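Local atomic coordinates of germination protein (Bacillus megaterium, PDB entry 6O59), a protein that forms the A subunit of the spore germinant receptor GerK3, which probably senses the signals that start spore germination, and is represented here by its N-terminal domain. Residues Ser4-Leu9 against Asp96-Leu101; Ser25-Arg30 against Val45-Ile50; Ser39-Ile44 against Ile113-Asn118; Thr233-Glu238 against Gly262-Ala267; Glu249-Ile254 against Ala267-Phe272. One frame throughout, in Å; residues are numbered along the deposited sequence.

Contact 1: Ser4-Leu9 against Asp96-Leu101; sequences SSLKNL and DNWNDL
L6 and W98 make up the closely packed half of this contact. The CD1 methyl of L6 sits over one face of the indole, 3.5 Å from the centroid of the five-membered ring of W98 and only 11° off its normal, a CH-pi contact. The other methyl, L6 CD2, turns to L101 CD1 at 4.0 Å, and both leucines also meet V120 of strand 120-124. At the indole edge, in the ring plane, S4 CB approaches W98 CD1 to 3.6 Å. With its CG beside the backbone N (chi1 -72°), W98 carries the ring alongside the incoming chain, where K20 of helix 10-20 adds a cation-pi contact. N97 is the N-cap of helix 98-106, so W98 N belongs to the first turn, whose amides lack acceptors within the helix. S4 O supplies one: W98 N donates to it at 3.2 Å, nearly along the C=O axis, with 157° at the hydrogen. A water placed 3.1 Å from S4 N accepts from that amide and, weakly, from N99 N. Toward solvent the contact becomes looser. There S5 OG lies 3.4 Å from D96 O, a weak bond whose proton has another acceptor within reach. A second water touches both S5 OG and D96 OD2 by weak bonds alone, and the bond from CA to CB of D96 points away from the N-terminal segment.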
# COMPACT_ATOMS: atom_id res chain seq x y z
N SER A 4 -8.81 -7.22 18.88
CA SER A 4 -8.65 -5.84 19.34
C SER A 4 -9.77 -5.00 18.70
O SER A 4 -9.88 -5.01 17.46
CB SER A 4 -7.26 -5.30 18.99
OG SER A 4 -6.23 -6.10 19.55
N SER A 5 -10.64 -4.34 19.52
CA SER A 5 -11.76 -3.53 19.04
C SER A 5 -11.26 -2.19 18.49
O SER A 5 -10.12 -1.79 18.72
CB SER A 5 -12.80 -3.31 20.12
OG SER A 5 -14.11 -3.32 19.59
N LEU A 6 -12.12 -1.50 17.73
CA LEU A 6 -11.71 -0.24 17.12
C LEU A 6 -11.90 0.92 18.09
O LEU A 6 -12.84 0.93 18.90
CB LEU A 6 -12.48 -0.00 15.81
CG LEU A 6 -11.91 -0.55 14.48
CD1 LEU A 6 -10.93 -1.68 14.65
CD2 LEU A 6 -13.01 -0.93 13.54
N LYS A 7 -10.98 1.89 18.02
CA LYS A 7 -11.00 3.07 18.88
C LYS A 7 -12.12 3.99 18.43
O LYS A 7 -12.49 3.97 17.26
CB LYS A 7 -9.63 3.78 18.87
CG LYS A 7 -8.45 2.95 19.45
CD LYS A 7 -8.60 2.52 20.93
CE LYS A 7 -8.15 3.55 21.95
NZ LYS A 7 -8.73 3.31 23.30
N ASN A 8 -12.71 4.77 19.36
CA ASN A 8 -13.80 5.68 19.02
C ASN A 8 -13.28 6.89 18.26
O ASN A 8 -13.90 7.26 17.28
CB ASN A 8 -14.59 6.09 20.25
CG ASN A 8 -15.55 5.02 20.71
OD1 ASN A 8 -15.31 4.35 21.72
ND2 ASN A 8 -16.65 4.84 19.99
N LEU A 9 -12.12 7.46 18.65
CA LEU A 9 -11.55 8.61 17.93
C LEU A 9 -10.97 8.19 16.57
O LEU A 9 -10.32 7.15 16.46
CB LEU A 9 -10.47 9.32 18.76
CG LEU A 9 -10.92 10.05 20.03
CD1 LEU A 9 -9.74 10.36 20.91
CD2 LEU A 9 -11.68 11.33 19.71
N ASP A 96 -15.57 -4.14 12.85
CA ASP A 96 -15.59 -3.65 14.24
C ASP A 96 -14.39 -4.20 15.08
O ASP A 96 -14.40 -4.12 16.32
CB ASP A 96 -16.93 -3.99 14.93
CG ASP A 96 -17.18 -5.46 15.21
OD1 ASP A 96 -16.68 -6.31 14.42
OD2 ASP A 96 -17.88 -5.76 16.20
N ASN A 97 -13.36 -4.71 14.39
CA ASN A 97 -12.10 -5.23 14.93
C ASN A 97 -11.01 -5.05 13.87
O ASN A 97 -11.33 -4.88 12.68
CB ASN A 97 -12.24 -6.68 15.39
CG ASN A 97 -12.24 -7.71 14.30
OD1 ASN A 97 -13.24 -7.92 13.61
ND2 ASN A 97 -11.11 -8.38 14.14
N TRP A 98 -9.73 -5.01 14.31
CA TRP A 98 -8.57 -4.74 13.44
C TRP A 98 -8.34 -5.78 12.34
O TRP A 98 -8.03 -5.39 11.21
CB TRP A 98 -7.29 -4.53 14.25
CG TRP A 98 -7.33 -3.21 14.97
CD1 TRP A 98 -7.63 -3.02 16.28
CD2 TRP A 98 -7.33 -1.91 14.36
NE1 TRP A 98 -7.72 -1.67 16.55
CE2 TRP A 98 -7.55 -0.97 15.38
CE3 TRP A 98 -7.13 -1.45 13.04
CZ2 TRP A 98 -7.56 0.41 15.14
CZ3 TRP A 98 -7.15 -0.09 12.80
CH2 TRP A 98 -7.36 0.82 13.84
N ASN A 99 -8.51 -7.09 12.65
CA ASN A 99 -8.29 -8.17 11.69
C ASN A 99 -9.16 -7.99 10.44
O ASN A 99 -8.62 -7.96 9.32
CB ASN A 99 -8.55 -9.53 12.33
CG ASN A 99 -7.50 -10.55 12.00
OD1 ASN A 99 -7.45 -11.08 10.88
ND2 ASN A 99 -6.65 -10.85 12.98
N ASP A 100 -10.49 -7.80 10.64
CA ASP A 100 -11.49 -7.60 9.59
C ASP A 100 -11.24 -6.32 8.80
O ASP A 100 -11.35 -6.33 7.56
CB ASP A 100 -12.90 -7.57 10.20
CG ASP A 100 -13.42 -8.91 10.67
OD1 ASP A 100 -12.76 -9.94 10.38
OD2 ASP A 100 -14.49 -8.94 11.31
N LEU A 101 -10.90 -5.23 9.50
CA LEU A 101 -10.59 -3.94 8.89
C LEU A 101 -9.40 -4.08 7.96
O LEU A 101 -9.49 -3.75 6.78
CB LEU A 101 -10.31 -2.88 9.99
CG LEU A 101 -9.99 -1.45 9.51
CD1 LEU A 101 -10.64 -0.44 10.40
CD2 LEU A 101 -8.50 -1.19 9.48
O HOH W 1 -8.55 -7.91 15.87
O HOH W 2 -17.38 -4.01 19.11

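Contact 2: Ser25-Arg30 against Val45-Ile50; sequences SDIVIR and VYIEGI
Y46 holds its CG between its own backbone N and carbonyl carbon (chi1 65°), while V28 places CG1 anti to its N (chi1 -176°). These two torsions set the tyrosine ring and the valine side by side on one face of the sheet. V28 CB lies over the ring face, 3.9 Å from the ring centroid of Y46 and displaced toward the rim, and V28 CG1 reaches Y46 CZ at 3.6 Å. On the same face V28 CG2 meets E48 CG at 3.7 Å, the glutamate chain running across the valine at about a right angle. Farther along, the bent chain of R30 brings its guanidinium to the phenol, its face toward Y46 OH and its plane 83° from the ring. The angle is too poor for a hydrogen bond between R30 NH2 and Y46 OH, and R30 NE donates to Q57 OE1. The opposite face is aliphatic: I27 CG1 touches I47 CG1 at 3.8 Å, and I29 lies beside V45. L14 of helix 10-20 packs on I29 and V45, and R161 of helix 153-163 touches I27 and I47. R161 also forms a salt bridge with D26 OD1, which ties the residue just before the strand to that helix. Between the backbones, V28 N donates to Y46 O at 2.8 Å, Y46 N to V28 O and E48 N to D26 O. From I47 to I50 the chain makes a type II beta turn. This is the open end of the antiparallel beta hairpin formed by strands 27-34 and 40-47.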
# COMPACT_ATOMS: atom_id res chain seq x y z
N SER A 25 3.80 3.69 1.68
CA SER A 25 3.64 4.82 0.77
C SER A 25 2.40 4.76 -0.13
O SER A 25 1.99 5.83 -0.60
CB SER A 25 4.89 4.99 -0.09
OG SER A 25 5.26 3.82 -0.79
N ASP A 26 1.77 3.58 -0.33
CA ASP A 26 0.62 3.46 -1.22
C ASP A 26 -0.71 3.47 -0.48
O ASP A 26 -1.77 3.35 -1.11
CB ASP A 26 0.73 2.21 -2.09
CG ASP A 26 0.76 0.87 -1.38
OD1 ASP A 26 1.03 0.84 -0.17
OD2 ASP A 26 0.54 -0.16 -2.06
N ILE A 27 -0.68 3.62 0.84
CA ILE A 27 -1.91 3.68 1.61
C ILE A 27 -2.33 5.15 1.70
O ILE A 27 -1.61 5.99 2.27
CB ILE A 27 -1.75 2.97 2.97
CG1 ILE A 27 -1.67 1.45 2.71
CG2 ILE A 27 -2.92 3.32 3.91
CD1 ILE A 27 -0.99 0.73 3.65
N VAL A 28 -3.47 5.47 1.07
CA VAL A 28 -4.02 6.83 0.97
C VAL A 28 -5.09 7.09 2.04
O VAL A 28 -6.01 6.29 2.21
CB VAL A 28 -4.60 7.12 -0.45
CG1 VAL A 28 -5.08 8.55 -0.57
CG2 VAL A 28 -3.58 6.82 -1.52
N ILE A 29 -4.95 8.24 2.73
CA ILE A 29 -5.87 8.77 3.73
C ILE A 29 -6.40 10.11 3.20
O ILE A 29 -5.63 11.06 3.06
CB ILE A 29 -5.23 8.90 5.14
CG1 ILE A 29 -4.82 7.51 5.68
CG2 ILE A 29 -6.19 9.63 6.11
CD1 ILE A 29 -3.95 7.47 6.93
N ARG A 30 -7.70 10.16 2.89
CA ARG A 30 -8.34 11.39 2.43
C ARG A 30 -9.21 11.93 3.56
O ARG A 30 -10.22 11.32 3.91
CB ARG A 30 -9.18 11.17 1.15
CG ARG A 30 -8.39 10.69 -0.05
CD ARG A 30 -8.00 11.83 -0.94
NE ARG A 30 -7.85 11.39 -2.32
CZ ARG A 30 -6.68 11.22 -2.93
NH1 ARG A 30 -5.55 11.47 -2.28
NH2 ARG A 30 -6.64 10.82 -4.19
N VAL A 45 -9.91 5.65 3.58
CA VAL A 45 -8.63 4.95 3.62
C VAL A 45 -8.67 3.85 2.57
O VAL A 45 -9.55 2.99 2.62
CB VAL A 45 -8.24 4.40 5.02
CG1 VAL A 45 -6.83 3.80 5.00
CG2 VAL A 45 -8.33 5.47 6.10
N TYR A 46 -7.71 3.87 1.62
CA TYR A 46 -7.61 2.87 0.57
C TYR A 46 -6.17 2.68 0.07
O TYR A 46 -5.36 3.61 0.18
CB TYR A 46 -8.55 3.24 -0.60
CG TYR A 46 -8.19 4.51 -1.34
CD1 TYR A 46 -8.61 5.75 -0.87
CD2 TYR A 46 -7.44 4.47 -2.51
CE1 TYR A 46 -8.27 6.93 -1.54
CE2 TYR A 46 -7.09 5.64 -3.18
CZ TYR A 46 -7.51 6.87 -2.70
OH TYR A 46 -7.18 8.02 -3.38
N ILE A 47 -5.87 1.50 -0.52
CA ILE A 47 -4.56 1.21 -1.14
C ILE A 47 -4.65 1.62 -2.62
O ILE A 47 -5.48 1.11 -3.37
CB ILE A 47 -4.06 -0.28 -0.98
CG1 ILE A 47 -3.93 -0.70 0.48
CG2 ILE A 47 -2.75 -0.50 -1.71
CD1 ILE A 47 -3.76 -2.12 0.61
N GLU A 48 -3.75 2.53 -3.02
CA GLU A 48 -3.57 3.06 -4.35
C GLU A 48 -3.42 1.96 -5.41
O GLU A 48 -2.65 1.00 -5.24
CB GLU A 48 -2.29 3.93 -4.34
CG GLU A 48 -2.44 5.38 -4.78
CD GLU A 48 -1.23 6.24 -4.46
OE1 GLU A 48 -0.09 5.72 -4.47
OE2 GLU A 48 -1.42 7.46 -4.21
N GLY A 49 -4.17 2.12 -6.50
CA GLY A 49 -4.10 1.27 -7.69
C GLY A 49 -4.74 -0.09 -7.68
O GLY A 49 -4.68 -0.78 -8.70
N ILE A 50 -5.33 -0.52 -6.55
CA ILE A 50 -5.98 -1.84 -6.48
C ILE A 50 -7.48 -1.64 -6.21
O ILE A 50 -8.16 -2.53 -5.70
CB ILE A 50 -5.30 -2.81 -5.46
CG1 ILE A 50 -5.32 -2.27 -4.02
CG2 ILE A 50 -3.89 -3.18 -5.91
CD1 ILE A 50 -5.35 -3.30 -3.02

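Contact 3: Ser39-Ile44 against Ile113-Asn118; sequences SLAAAI and IVDGIN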
# COMPACT_ATOMS: atom_id res chain seq x y z
N SER A 39 -18.87 19.77 11.20
CA SER A 39 -18.35 19.51 12.54
C SER A 39 -17.77 18.10 12.67
O SER A 39 -16.85 17.89 13.46
CB SER A 39 -19.45 19.69 13.57
OG SER A 39 -20.48 18.73 13.41
N LEU A 40 -18.33 17.14 11.92
CA LEU A 40 -17.92 15.76 12.04
C LEU A 40 -16.82 15.41 11.04
O LEU A 40 -17.05 15.40 9.84
CB LEU A 40 -19.14 14.86 11.87
CG LEU A 40 -19.07 13.47 12.48
CD1 LEU A 40 -18.89 13.53 13.98
CD2 LEU A 40 -20.31 12.71 12.16
N ALA A 41 -15.63 15.09 11.57
CA ALA A 41 -14.49 14.68 10.76
C ALA A 41 -14.65 13.23 10.34
O ALA A 41 -15.11 12.41 11.12
CB ALA A 41 -13.20 14.85 11.54
N ALA A 42 -14.30 12.93 9.08
CA ALA A 42 -14.33 11.59 8.51
C ALA A 42 -13.12 11.38 7.61
O ALA A 42 -12.44 12.35 7.27
CB ALA A 42 -15.63 11.38 7.73
N ALA A 43 -12.82 10.12 7.27
CA ALA A 43 -11.69 9.80 6.39
C ALA A 43 -11.98 8.61 5.49
O ALA A 43 -12.68 7.67 5.90
CB ALA A 43 -10.43 9.52 7.22
N ILE A 44 -11.42 8.66 4.25
CA ILE A 44 -11.41 7.55 3.28
C ILE A 44 -10.01 6.96 3.32
O ILE A 44 -9.02 7.69 3.15
CB ILE A 44 -11.82 7.89 1.82
CG1 ILE A 44 -12.83 9.06 1.75
CG2 ILE A 44 -12.34 6.62 1.11
CD1 ILE A 44 -13.14 9.57 0.33
N ILE A 113 -14.11 5.90 7.76
CA ILE A 113 -13.96 6.05 9.20
C ILE A 113 -14.53 7.42 9.62
O ILE A 113 -14.20 8.44 9.00
CB ILE A 113 -12.47 5.85 9.62
CG1 ILE A 113 -11.86 4.60 8.91
CG2 ILE A 113 -12.33 5.78 11.16
CD1 ILE A 113 -10.47 4.16 9.33
N VAL A 114 -15.41 7.44 10.64
CA VAL A 114 -16.06 8.65 11.14
C VAL A 114 -15.62 8.92 12.61
O VAL A 114 -15.50 7.99 13.41
CB VAL A 114 -17.61 8.57 10.95
CG1 VAL A 114 -18.30 9.85 11.42
CG2 VAL A 114 -17.98 8.28 9.49
N ASP A 115 -15.38 10.22 12.92
CA ASP A 115 -14.85 10.86 14.13
C ASP A 115 -15.02 10.09 15.42
O ASP A 115 -14.05 10.05 16.18
CB ASP A 115 -15.43 12.26 14.35
CG ASP A 115 -14.53 13.23 15.13
OD1 ASP A 115 -13.49 12.77 15.70
OD2 ASP A 115 -14.85 14.45 15.16
N GLY A 116 -16.20 9.55 15.70
CA GLY A 116 -16.41 8.83 16.95
C GLY A 116 -17.32 7.63 16.87
O GLY A 116 -18.02 7.34 17.84
N ILE A 117 -17.35 6.96 15.72
CA ILE A 117 -18.33 5.85 15.57
C ILE A 117 -17.77 4.52 16.07
O ILE A 117 -18.55 3.78 16.66
CB ILE A 117 -18.89 5.79 14.15
CG1 ILE A 117 -20.24 6.51 14.08
CG2 ILE A 117 -19.03 4.36 13.72
CD1 ILE A 117 -20.21 7.77 13.27
N ASN A 118 -16.51 4.21 15.76
CA ASN A 118 -15.82 2.96 16.22
C ASN A 118 -16.22 1.71 15.41
O ASN A 118 -15.79 0.62 15.78
CB ASN A 118 -15.68 2.85 17.74
CG ASN A 118 -16.46 1.72 18.36
OD1 ASN A 118 -17.41 1.21 17.79
ND2 ASN A 118 -16.06 1.31 19.56
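The flat groups that meet between A41-A43 and I113-D115 are peptide units rather than rings, and they meet edge-on, through N-H and C=O groups. A43 O is met in its carbonyl plane by I113 N at 2.9 Å, with a nearly straight 175° at the hydrogen. The return bond runs from A43 N to I113 O at 2.8 Å, which makes A43 and I113 an antiparallel hydrogen-bonded pair. A42 and V114 form the next, non-hydrogen-bonded pair, and one further backbone bond, D115 N to A41 O at 2.8 Å, follows just beyond the paired residues. A42 CA adds a CA-H...O contact to I113 O at 3.2 Å. The side chains follow the sheet faces. On the A42 and V114 face, L40 swings its CG anti to the backbone N (chi1 -156°), and its CD2 packs on V114 CG1 at 3.6 Å, the two side chains crossing at about a right angle. L40 CD1 also reaches D115 CB at 3.7 Å. F32 of the neighbouring strand 27-34 touches A42 on this face. On the other face A43 and I113 are covered by L10 of helix 10-20, which touches A41 as well. D115 is already past the strand, and I117 N turns back to V114 O at 3.1 Å as the chain bends away. The small alanine side chains offer only single methyls, so the closest apolar contact comes from L40 and V114. Directional cohesion is given by the three backbone hydrogen bonds, A43 N to I113 O, I113 N to A43 O and D115 N to A41 O.

Contact 4: Thr233-Glu238 against Gly262-Ala267; sequences TIYNTE and GLIAPA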
# COMPACT_ATOMS: atom_id res chain seq x y z
N THR A 233 23.87 -8.47 -4.06
CA THR A 233 23.68 -8.88 -5.45
C THR A 233 22.20 -8.80 -5.71
O THR A 233 21.41 -9.05 -4.80
CB THR A 233 24.23 -10.28 -5.70
OG1 THR A 233 23.60 -11.21 -4.81
CG2 THR A 233 25.71 -10.32 -5.58
N ILE A 234 21.81 -8.40 -6.92
CA ILE A 234 20.38 -8.25 -7.21
C ILE A 234 19.96 -9.17 -8.37
O ILE A 234 20.76 -9.48 -9.27
CB ILE A 234 19.96 -6.76 -7.47
CG1 ILE A 234 20.73 -6.13 -8.65
CG2 ILE A 234 20.10 -5.92 -6.20
CD1 ILE A 234 20.21 -4.77 -9.15
N TYR A 235 18.69 -9.60 -8.32
CA TYR A 235 18.08 -10.44 -9.34
C TYR A 235 16.89 -9.69 -9.95
O TYR A 235 15.99 -9.26 -9.23
CB TYR A 235 17.67 -11.78 -8.73
CG TYR A 235 16.75 -12.61 -9.60
CD1 TYR A 235 17.22 -13.23 -10.76
CD2 TYR A 235 15.41 -12.78 -9.26
CE1 TYR A 235 16.36 -13.97 -11.57
CE2 TYR A 235 14.56 -13.53 -10.06
CZ TYR A 235 15.04 -14.13 -11.20
OH TYR A 235 14.19 -14.87 -11.98
N ASN A 236 16.89 -9.51 -11.28
CA ASN A 236 15.81 -8.82 -11.99
C ASN A 236 14.74 -9.81 -12.49
O ASN A 236 15.05 -10.82 -13.13
CB ASN A 236 16.37 -8.02 -13.16
CG ASN A 236 17.03 -8.84 -14.26
OD1 ASN A 236 17.90 -9.67 -14.02
ND2 ASN A 236 16.63 -8.62 -15.49
N THR A 237 13.46 -9.51 -12.23
CA THR A 237 12.34 -10.34 -12.67
C THR A 237 11.20 -9.45 -13.14
O THR A 237 10.87 -8.46 -12.49
CB THR A 237 11.88 -11.33 -11.57
OG1 THR A 237 10.72 -12.01 -12.00
CG2 THR A 237 11.58 -10.66 -10.23
N GLU A 238 10.57 -9.82 -14.25
CA GLU A 238 9.41 -9.08 -14.76
C GLU A 238 8.10 -9.72 -14.28
O GLU A 238 7.04 -9.20 -14.60
CB GLU A 238 9.45 -8.99 -16.29
CG GLU A 238 9.33 -10.31 -17.02
CD GLU A 238 9.42 -10.23 -18.54
OE1 GLU A 238 10.12 -9.32 -19.05
OE2 GLU A 238 8.79 -11.07 -19.21
N GLY A 262 11.17 -5.99 -11.23
CA GLY A 262 11.41 -5.94 -9.80
C GLY A 262 12.83 -6.40 -9.54
O GLY A 262 13.34 -7.24 -10.29
N LEU A 263 13.49 -5.84 -8.54
CA LEU A 263 14.86 -6.24 -8.20
C LEU A 263 14.84 -6.92 -6.85
O LEU A 263 14.44 -6.31 -5.85
CB LEU A 263 15.83 -5.05 -8.24
CG LEU A 263 15.96 -4.33 -9.58
CD1 LEU A 263 16.78 -3.08 -9.46
CD2 LEU A 263 16.54 -5.25 -10.65
N ILE A 264 15.18 -8.22 -6.82
CA ILE A 264 15.19 -9.05 -5.60
C ILE A 264 16.56 -8.98 -4.99
O ILE A 264 17.56 -9.15 -5.70
CB ILE A 264 14.76 -10.50 -5.94
CG1 ILE A 264 13.31 -10.57 -6.51
CG2 ILE A 264 14.98 -11.47 -4.75
CD1 ILE A 264 12.20 -10.07 -5.63
N ALA A 265 16.62 -8.70 -3.69
CA ALA A 265 17.89 -8.63 -2.96
C ALA A 265 17.80 -9.32 -1.58
O ALA A 265 16.82 -9.15 -0.86
CB ALA A 265 18.33 -7.17 -2.81
N PRO A 266 18.83 -10.09 -1.18
CA PRO A 266 20.04 -10.47 -1.94
C PRO A 266 19.67 -11.59 -2.93
O PRO A 266 18.75 -12.37 -2.65
CB PRO A 266 21.02 -10.93 -0.83
CG PRO A 266 20.30 -10.73 0.49
CD PRO A 266 18.84 -10.74 0.14
N ALA A 267 20.34 -11.65 -4.09
CA ALA A 267 20.04 -12.67 -5.11
C ALA A 267 20.37 -14.09 -4.60
O ALA A 267 19.62 -15.02 -4.90
CB ALA A 267 20.80 -12.37 -6.39
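Strands 235-237 and 262-265 run antiparallel, the axes of these short strands approaching to 4.7 Å at an angle of 146°, with Y235/I264 and T237/G262 as hydrogen-bonded pairs on either side of the non-hydrogen-bonded pair N236/L263. Both hydrogen-bonded pairs exchange two backbone bonds, among them I264 N to Y235 O at 2.7 Å. On the N236 and L263 face, the two methyls of L263 divide between neighbours: CD1 meets I234 CD1 at 3.8 Å and CD2 meets N236 CB at 3.7 Å. Helix 210-215 borders this apolar patch, with I213 on I234 and L214 on L263. On the other face Y235 points its CG anti to the backbone N (chi1 167°) and lies alongside I264, whose CB comes to the ring edge, 4.1 Å from Y235 CD2. I264 CG1 also touches T237 CG2 at 4.1 Å, and V243 of helix 240-248 packs on both I264 and T237. The hydroxyl of T237 bonds to R239 N near the start of that helix. Beyond the strand the chain passes a cis peptide before P266, and A267 N donates a hydrogen bond to T233 O at 2.9 Å. This donor stands 53° out of the carbonyl plane, off the lone pairs, and it has a second, weak acceptor in T233 OG1 at 3.4 Å. The chemistry is thus uneven along the ladder: regular paired peptide bonds join the strands proper, whereas past the cis-proline one amide is shared between a carbonyl and a hydroxyl in a bent link of poorer geometry.

Contact 5: Glu249-Ile254 against Ala267-Phe272; sequences EGRIAI and ALFIQF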
# COMPACT_ATOMS: atom_id res chain seq x y z
N GLU A 249 9.83 -15.34 1.43
CA GLU A 249 11.06 -16.01 1.89
C GLU A 249 11.87 -15.12 2.85
O GLU A 249 12.81 -15.61 3.45
CB GLU A 249 11.97 -16.37 0.70
CG GLU A 249 11.54 -17.56 -0.13
CD GLU A 249 12.28 -17.69 -1.45
OE1 GLU A 249 13.49 -17.39 -1.50
OE2 GLU A 249 11.63 -18.10 -2.44
N GLY A 250 11.55 -13.82 2.92
CA GLY A 250 12.30 -12.88 3.75
C GLY A 250 13.21 -11.94 2.97
O GLY A 250 14.03 -11.23 3.57
N ARG A 251 13.08 -11.92 1.63
CA ARG A 251 13.87 -11.07 0.75
C ARG A 251 13.20 -9.71 0.59
O ARG A 251 12.06 -9.52 1.04
CB ARG A 251 14.10 -11.73 -0.62
CG ARG A 251 14.66 -13.14 -0.51
CD ARG A 251 15.66 -13.44 -1.59
NE ARG A 251 15.68 -14.88 -1.82
CZ ARG A 251 16.41 -15.49 -2.73
NH1 ARG A 251 16.31 -16.81 -2.89
NH2 ARG A 251 17.20 -14.80 -3.53
N ILE A 252 13.94 -8.77 -0.03
CA ILE A 252 13.57 -7.38 -0.25
C ILE A 252 13.38 -7.14 -1.76
O ILE A 252 14.24 -7.52 -2.56
CB ILE A 252 14.67 -6.44 0.37
CG1 ILE A 252 14.64 -6.49 1.91
CG2 ILE A 252 14.55 -4.97 -0.11
CD1 ILE A 252 15.48 -7.54 2.56
N ALA A 253 12.26 -6.49 -2.14
CA ALA A 253 11.97 -6.15 -3.53
C ALA A 253 12.17 -4.63 -3.76
O ALA A 253 11.73 -3.82 -2.96
CB ALA A 253 10.55 -6.57 -3.91
N ILE A 254 12.89 -4.26 -4.83
CA ILE A 254 13.15 -2.86 -5.16
C ILE A 254 12.58 -2.56 -6.52
O ILE A 254 12.84 -3.29 -7.48
CB ILE A 254 14.67 -2.51 -5.10
CG1 ILE A 254 15.27 -2.82 -3.71
CG2 ILE A 254 14.93 -1.06 -5.51
CD1 ILE A 254 16.64 -3.46 -3.78
N ALA A 267 20.34 -11.65 -4.09
CA ALA A 267 20.04 -12.67 -5.11
C ALA A 267 20.37 -14.09 -4.60
O ALA A 267 19.62 -15.02 -4.90
CB ALA A 267 20.80 -12.37 -6.39
N LEU A 268 21.44 -14.24 -3.81
CA LEU A 268 21.80 -15.51 -3.19
C LEU A 268 21.49 -15.38 -1.70
O LEU A 268 22.12 -14.58 -1.00
CB LEU A 268 23.26 -15.90 -3.47
CG LEU A 268 23.70 -17.30 -3.09
CD1 LEU A 268 23.02 -18.37 -3.95
CD2 LEU A 268 25.19 -17.43 -3.17
N PHE A 269 20.44 -16.10 -1.26
CA PHE A 269 19.89 -16.05 0.08
C PHE A 269 19.47 -17.46 0.50
O PHE A 269 18.37 -17.91 0.17
CB PHE A 269 18.70 -15.08 0.08
CG PHE A 269 18.17 -14.62 1.41
CD1 PHE A 269 18.87 -13.72 2.20
CD2 PHE A 269 16.91 -15.02 1.84
CE1 PHE A 269 18.36 -13.29 3.42
CE2 PHE A 269 16.40 -14.58 3.06
CZ PHE A 269 17.12 -13.71 3.84
N ILE A 270 20.38 -18.15 1.20
CA ILE A 270 20.19 -19.53 1.63
C ILE A 270 19.81 -19.55 3.12
O ILE A 270 20.60 -19.14 3.96
CB ILE A 270 21.47 -20.38 1.33
CG1 ILE A 270 21.83 -20.31 -0.18
CG2 ILE A 270 21.26 -21.83 1.78
CD1 ILE A 270 23.26 -20.61 -0.54
N GLN A 271 18.59 -20.06 3.42
CA GLN A 271 18.09 -20.12 4.79
C GLN A 271 18.04 -21.56 5.37
O GLN A 271 17.91 -22.53 4.62
CB GLN A 271 16.69 -19.49 4.88
CG GLN A 271 16.64 -18.01 4.47
CD GLN A 271 15.48 -17.28 5.11
OE1 GLN A 271 15.67 -16.43 5.98
NE2 GLN A 271 14.25 -17.60 4.71
N PHE A 272 18.13 -21.67 6.72
CA PHE A 272 18.07 -22.95 7.44
C PHE A 272 17.20 -22.81 8.69
O PHE A 272 16.00 -23.07 8.62
CB PHE A 272 19.48 -23.43 7.84
CG PHE A 272 20.47 -23.57 6.71
CD1 PHE A 272 20.41 -24.66 5.85
CD2 PHE A 272 21.47 -22.63 6.51
CE1 PHE A 272 21.32 -24.80 4.80
CE2 PHE A 272 22.39 -22.77 5.47
CZ PHE A 272 22.32 -23.86 4.63
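The polar part of this contact centres on R251, whose NH2 donates to A267 O at 2.8 Å. The bond is bent, and the donor stands 63° above the carbonyl plane. P266 O is a further acceptor for the same NH2. At the other end of the guanidinium, R251 NH1 forms a salt bridge with E249 OE1 at 3.2 Å, and NE donates weakly to the same oxygen, so that the group is held from two directions and its rotation is restricted. Packing contacts come from F269. Its CB lies over one guanidinium face, 3.6 Å from R251 NE, and CD2 of the ring touches R251 CG at 3.8 Å. The ring is tilted 44° to the guanidinium, so this is no parallel stack; the arginine and phenylalanine chains run antiparallel alongside one another. F269 reaches this place with CG anti to its backbone N (chi1 -166°). E249 O comes to the edge of the ring, 3.8 Å from F269 CE2. The same carbonyl oxygen lies 2.8 Å from Q271 NE2, at an angle too poor for a hydrogen bond. G250, with positive phi, closes helix 240-248 in a Schellman motif, beside F269. The C-terminal tail thus passes over the junction where helix 240-248 leads into strand 252-256, while farther along that strand I252 packs on helix 195-206 and strand 182-189.

In the fold
From the N terminus, contact 1 closes the longest of these loops, bringing the segment before helix 10-20 to the start of helix 98-106. Contact 2, at the hairpin of strands 27-34 and 40-47, is nested within it. Contact 3 crosses both: it carries strand 40-47 on to strand 110-114, and its N118 touches the chain at L6-N8. Contacts 2 and 3 thereby join three adjacent strands of the first antiparallel sheet. Contacts 4 and 5 follow after contacts 1-3 have closed, at the second sheet; the two cross each other, share A267 and link strands 235-237, 262-265 and 252-256 with the C-terminal tail. The centres of contacts 3 and 4 lie about 42 Å apart.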